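Local coordinates for uncharacterized protein (Nostoc punctiforme, PDB 2QDR) that is of unknown function but has the double-stranded beta-helix fold of the cupins and is a putative dioxygenase, at residues M35-S38 with G39-T42; A186-S189 with K190-P193. One frame throughout, in Å; residues are numbered along the deposited sequence.

Interaction 1 (M35-S38 with G39-T42); sequences MNLS and GRRT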
HETATM    1  N   MSE A  35     -15.874  31.695  -9.085  1.00 63.81           N
HETATM    2  CA  MSE A  35     -14.708  31.951  -9.932  1.00 62.29           C
HETATM    3  C   MSE A  35     -15.110  32.787 -11.150  1.00 61.74           C
HETATM    4  O   MSE A  35     -14.367  33.673 -11.575  1.00 62.02           O
HETATM    5  CB  MSE A  35     -14.121  30.599 -10.361  1.00 62.05           C
HETATM    6  CG  MSE A  35     -12.642  30.534 -10.271  1.00 62.35           C
HETATM    7 SE   MSE A  35     -11.925  28.793 -10.766  0.75 61.63          SE
HETATM    8  CE  MSE A  35     -10.725  28.611  -9.436  1.00 64.37           C
ATOM      9  N   ASN A  36     -16.280  32.484 -11.710  1.00 60.95           N
ATOM     10  CA  ASN A  36     -16.825  33.172 -12.882  1.00 61.56           C
ATOM     11  C   ASN A  36     -15.962  33.060 -14.155  1.00 60.99           C
ATOM     12  O   ASN A  36     -15.853  33.999 -14.923  1.00 61.67           O
ATOM     13  CB  ASN A  36     -17.204  34.647 -12.534  1.00 61.88           C
ATOM     14  CG  ASN A  36     -18.436  34.750 -11.633  1.00 62.08           C
ATOM     15  OD1 ASN A  36     -19.514  34.241 -11.967  1.00 65.07           O
ATOM     16  ND2 ASN A  36     -18.304  35.479 -10.534  1.00 63.43           N
ATOM     17  N   LEU A  37     -15.370  31.882 -14.380  1.00 60.49           N
ATOM     18  CA  LEU A  37     -14.561  31.609 -15.597  1.00 60.19           C
ATOM     19  C   LEU A  37     -15.399  31.402 -16.862  1.00 59.99           C
ATOM     20  O   LEU A  37     -14.848  31.348 -17.965  1.00 60.64           O
ATOM     21  CB  LEU A  37     -13.673  30.370 -15.429  1.00 59.91           C
ATOM     22  CG  LEU A  37     -12.475  30.437 -14.499  1.00 63.69           C
ATOM     23  CD1 LEU A  37     -11.828  29.061 -14.416  1.00 67.24           C
ATOM     24  CD2 LEU A  37     -11.456  31.481 -14.971  1.00 64.32           C
ATOM     25  N   SER A  38     -16.710  31.244 -16.700  1.00 59.96           N
ATOM     26  CA  SER A  38     -17.636  31.037 -17.798  1.00 59.72           C
ATOM     27  C   SER A  38     -17.806  32.253 -18.684  1.00 59.16           C
ATOM     28  O   SER A  38     -17.686  33.377 -18.210  1.00 59.17           O
ATOM     29  CB  SER A  38     -19.004  30.719 -17.206  1.00 59.71           C
ATOM     30  OG  SER A  38     -18.912  29.656 -16.275  1.00 59.64           O
ATOM     31  N   GLY A  39     -18.080  32.002 -19.965  1.00 59.49           N
ATOM     32  CA  GLY A  39     -18.348  33.031 -20.970  1.00 58.92           C
ATOM     33  C   GLY A  39     -17.447  34.238 -21.129  1.00 59.31           C
ATOM     34  O   GLY A  39     -17.949  35.324 -21.399  1.00 59.07           O
ATOM     35  N   ARG A  40     -16.132  34.061 -21.006  1.00 59.89           N
ATOM     36  CA  ARG A  40     -15.204  35.200 -21.111  1.00 60.13           C
ATOM     37  C   ARG A  40     -14.652  35.493 -22.514  1.00 60.80           C
ATOM     38  O   ARG A  40     -14.489  34.605 -23.341  1.00 60.54           O
ATOM     39  CB  ARG A  40     -14.014  35.037 -20.158  1.00 60.08           C
ATOM     40  CG  ARG A  40     -14.378  35.000 -18.686  1.00 57.72           C
ATOM     41  CD  ARG A  40     -13.116  35.098 -17.834  1.00 59.80           C
ATOM     42  NE  ARG A  40     -13.388  35.020 -16.397  1.00 57.28           N
ATOM     43  CZ  ARG A  40     -12.481  35.197 -15.432  1.00 58.44           C
ATOM     44  NH1 ARG A  40     -11.223  35.546 -15.703  1.00 54.68           N
ATOM     45  NH2 ARG A  40     -12.854  35.082 -14.157  1.00 62.02           N
ATOM     46  N   ARG A  41     -14.348  36.774 -22.720  1.00 62.17           N
ATOM     47  CA  ARG A  41     -13.796  37.315 -23.941  1.00 63.89           C
ATOM     48  C   ARG A  41     -12.281  37.327 -23.743  1.00 62.48           C
ATOM     49  O   ARG A  41     -11.837  37.736 -22.678  1.00 62.57           O
ATOM     50  CB  ARG A  41     -14.307  38.735 -24.132  1.00 63.70           C
ATOM     51  CG  ARG A  41     -13.984  39.432 -25.453  1.00 68.32           C
ATOM     52  CD  ARG A  41     -14.449  40.891 -25.337  1.00 68.88           C
ATOM     53  NE  ARG A  41     -14.362  41.732 -26.544  1.00 75.52           N
ATOM     54  CZ  ARG A  41     -13.239  42.259 -27.065  1.00 77.25           C
ATOM     55  NH1 ARG A  41     -12.029  41.993 -26.562  1.00 81.74           N
ATOM     56  NH2 ARG A  41     -13.323  43.028 -28.150  1.00 75.68           N
ATOM     57  N   THR A  42     -11.498  36.897 -24.724  1.00 61.21           N
ATOM     58  CA  THR A  42     -10.043  36.933 -24.579  1.00 61.22           C
ATOM     59  C   THR A  42      -9.499  38.257 -25.120  1.00 61.23           C
ATOM     60  O   THR A  42     -10.238  39.064 -25.698  1.00 62.25           O
ATOM     61  CB  THR A  42      -9.381  35.785 -25.322  1.00 61.41           C
ATOM     62  OG1 THR A  42      -9.610  35.943 -26.728  1.00 62.93           O
ATOM     63  CG2 THR A  42      -9.950  34.453 -24.839  1.00 61.59           C
TER
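Arg-40 turns back toward Asn-36 and Leu-37 because its CG stands anti to its own carbonyl carbon, beside the backbone N (chi1 -62°), and the chain then runs extended from CG to NE. Leu-37 has the same first torsion, which brings its CD2 methyl to the guanidinium. The contact is local, made round the bend at Ser-38 and Gly-39. Asn-36 and Gly-39, residues with positive phi, flank the Leu-37–Ser-38 pair and help to fold the chain back on itself.

The guanidinium meets its partners in two ways. At its edge, Arg-40 NE donates to Asn-36 O at 3.0 Å. The N-H...O angle of 157° is fairly straight, and the oxygen lies only 6° out of the guanidinium plane, although the donor is tilted from the plane of that carbonyl. A weak second bond runs from Arg-40 NH2 to the same Asn-36 O at 3.3 Å, so one backbone oxygen is gripped by two N-H groups and the rotation of the guanidinium is limited. Over one face, Leu-37 CD2 sits above the centre of the group, 3.9 Å from Arg-40 CZ.

In this cupin-type double-stranded beta-helix fold, the bend leads directly into strand 41-42, where Arg-41 forms backbone hydrogen bonds with Trp-86 of strand 79-86. Arg-40 NH1 has weak hydrogen bonds to Thr-85 and Thr-93 and a long, weak ion pair with Glu-241, while Tyr-263 OH bonds both Leu-37 O and Arg-40 N; these partners lie on strands of two different sheets.

Nearer the backbone, the methylene CG of Arg-40 lies 3.8 Å from Leu-37 O. Leu-37 CA approaches Arg-40 NE to 3.7 Å, which places the arginine chain alongside the peptides it turns back upon.

Interaction 2 (A186-S189 with K190-P193); sequences ALDS and KLLP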
ATOM      1  N   ALA A 186      -1.044  34.021   2.727  1.00 59.91           N
ATOM      2  CA  ALA A 186       0.211  33.874   1.997  1.00 59.72           C
ATOM      3  C   ALA A 186       0.634  32.421   1.930  1.00 59.78           C
ATOM      4  O   ALA A 186       0.826  31.801   2.969  1.00 59.16           O
ATOM      5  CB  ALA A 186       1.308  34.705   2.657  1.00 59.47           C
ATOM      6  N   LEU A 187       0.782  31.899   0.712  1.00 59.62           N
ATOM      7  CA  LEU A 187       1.177  30.517   0.479  1.00 60.17           C
ATOM      8  C   LEU A 187       2.359  30.504  -0.490  1.00 59.78           C
ATOM      9  O   LEU A 187       2.192  30.785  -1.668  1.00 59.31           O
ATOM     10  CB  LEU A 187      -0.022  29.733  -0.052  1.00 59.66           C
ATOM     11  CG  LEU A 187       0.006  28.208  -0.180  1.00 60.11           C
ATOM     12  CD1 LEU A 187      -1.382  27.706  -0.585  1.00 59.96           C
ATOM     13  CD2 LEU A 187       1.046  27.699  -1.167  1.00 62.73           C
ATOM     14  N   ASP A 188       3.546  30.201   0.031  1.00 59.76           N
ATOM     15  CA  ASP A 188       4.769  30.122  -0.751  1.00 60.43           C
ATOM     16  C   ASP A 188       4.792  28.712  -1.384  1.00 61.22           C
ATOM     17  O   ASP A 188       5.249  27.737  -0.764  1.00 62.13           O
ATOM     18  CB  ASP A 188       5.987  30.404   0.144  1.00 60.81           C
ATOM     19  CG  ASP A 188       7.322  30.432  -0.616  1.00 63.76           C
ATOM     20  OD1 ASP A 188       7.378  30.096  -1.815  1.00 65.18           O
ATOM     21  OD2 ASP A 188       8.339  30.798   0.015  1.00 63.92           O
ATOM     22  N   SER A 189       4.329  28.628  -2.633  1.00 60.03           N
ATOM     23  CA  SER A 189       4.248  27.362  -3.362  1.00 59.93           C
ATOM     24  C   SER A 189       5.584  26.647  -3.467  1.00 60.04           C
ATOM     25  O   SER A 189       5.597  25.417  -3.537  1.00 58.79           O
ATOM     26  CB  SER A 189       3.650  27.560  -4.765  1.00 59.38           C
ATOM     27  OG  SER A 189       4.493  28.321  -5.600  1.00 58.21           O
ATOM     28  N   LYS A 190       6.685  27.405  -3.447  1.00 60.18           N
ATOM     29  CA  LYS A 190       8.035  26.828  -3.522  1.00 59.40           C
ATOM     30  C   LYS A 190       8.309  25.878  -2.336  1.00 59.48           C
ATOM     31  O   LYS A 190       8.942  24.848  -2.511  1.00 58.22           O
ATOM     32  CB  LYS A 190       9.118  27.925  -3.612  1.00 58.39           C
ATOM     33  CG  LYS A 190       8.949  28.905  -4.791  1.00 57.21           C
ATOM     34  CD  LYS A 190      10.101  29.894  -4.984  1.00 57.55           C
ATOM     35  CE  LYS A 190      10.374  30.751  -3.756  1.00 58.58           C
ATOM     36  NZ  LYS A 190       9.171  31.471  -3.243  1.00 58.37           N
ATOM     37  N   LEU A 191       7.801  26.231  -1.150  1.00 61.36           N
ATOM     38  CA  LEU A 191       7.972  25.423   0.071  1.00 61.74           C
ATOM     39  C   LEU A 191       7.033  24.213   0.157  1.00 61.87           C
ATOM     40  O   LEU A 191       7.260  23.295   0.936  1.00 62.04           O
ATOM     41  CB  LEU A 191       7.737  26.281   1.314  1.00 60.50           C
ATOM     42  CG  LEU A 191       8.581  27.541   1.463  1.00 61.72           C
ATOM     43  CD1 LEU A 191       8.242  28.272   2.779  1.00 63.89           C
ATOM     44  CD2 LEU A 191      10.053  27.219   1.397  1.00 57.71           C
ATOM     45  N   LEU A 192       5.988  24.223  -0.656  1.00 62.64           N
ATOM     46  CA  LEU A 192       4.996  23.180  -0.684  1.00 62.98           C
ATOM     47  C   LEU A 192       5.621  22.008  -1.444  1.00 62.11           C
ATOM     48  O   LEU A 192       6.475  22.244  -2.289  1.00 63.29           O
ATOM     49  CB  LEU A 192       3.760  23.762  -1.372  1.00 63.33           C
ATOM     50  CG  LEU A 192       2.363  23.184  -1.258  1.00 66.18           C
ATOM     51  CD1 LEU A 192       1.860  23.230   0.188  1.00 62.22           C
ATOM     52  CD2 LEU A 192       1.419  23.956  -2.196  1.00 64.52           C
ATOM     53  N   PRO A 193       5.290  20.742  -1.097  1.00 61.16           N
ATOM     54  CA  PRO A 193       5.869  19.590  -1.824  1.00 60.10           C
ATOM     55  C   PRO A 193       5.004  19.108  -2.987  1.00 59.53           C
ATOM     56  O   PRO A 193       3.798  19.330  -2.975  1.00 60.34           O
ATOM     57  CB  PRO A 193       5.896  18.507  -0.752  1.00 59.35           C
ATOM     58  CG  PRO A 193       4.676  18.796   0.068  1.00 60.16           C
ATOM     59  CD  PRO A 193       4.414  20.284  -0.001  1.00 60.04           C
TER
HETATM   60  O   HOH W   1      10.821  31.334  -0.631  1.00 63.25           O
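Asp-188 holds Lys-190 and Leu-191 with its side chain and its backbone at once. Its CG is anti to the backbone N (chi1 -176°), which directs the carboxylate over the turn ahead. OD1 of Asp-188 forms a salt bridge with Lys-190 NZ at 2.7 Å, met on the syn side but 31° out of the carboxylate plane, and the lysine chain bends at chi3 and chi4 to bring NZ there. The same OD1 accepts a weak bond from Lys-190 N at 3.2 Å. Leu-191 CG lies against the other carboxylate oxygen, 3.6 Å from Asp-188 OD2. The tightly packed apolar part is where Leu-187 CD2 meets Leu-192 CD2 at 3.9 Å, with Leu-210 of strand 205-212 touching both leucines.

The looser part is a water bridge: water 1 donates to Asp-188 OD2 at 2.6 Å but accepts only a weak bond from Lys-190 NZ. Lys-131 O and Asn-130 OD1, both bonded to that ammonium, and Tyr-232 of the second subunit, packed on Leu-191, close the surroundings. With an alanine in place of Asp-188, Lys-190 NZ would probably lose its carboxylate mate and Lys-190 N its weak side-chain acceptor, leaving the lysine end to Lys-131 O and Asn-130 OD1.

Along the backbone, Leu-191 N donates to Asp-188 O at 3.0 Å and Leu-192 N to Ser-189 O at 3.1 Å, two overlapping beta turns. With the Asx turn of Asp-188, its side-chain bond weak, nested inside the first turn, the arrangement is an Asx motif closing strand 184-188.

Overall arrangement
Interaction 1 comes first along the chain and closes before interaction 2 opens. Their centres are 27 Å apart, on opposite sides of the chain's centre, and their nearest atoms are about 13 Å apart, so they do not touch. Both reach the same antiparallel sheet: 35-42 enters it through strand 41-42, paired with 79-86, and 186-193 leaves it after strand 184-188, paired with 133-137. The first bend thus leads into a strand of this sheet, while the second opens the connection from strand 184-188 to strand 195-196, an outermost strand of the seven-stranded sheet. Other subunits pack on interaction 2, whereas no other chain of the assembly touches the segments of interaction 1.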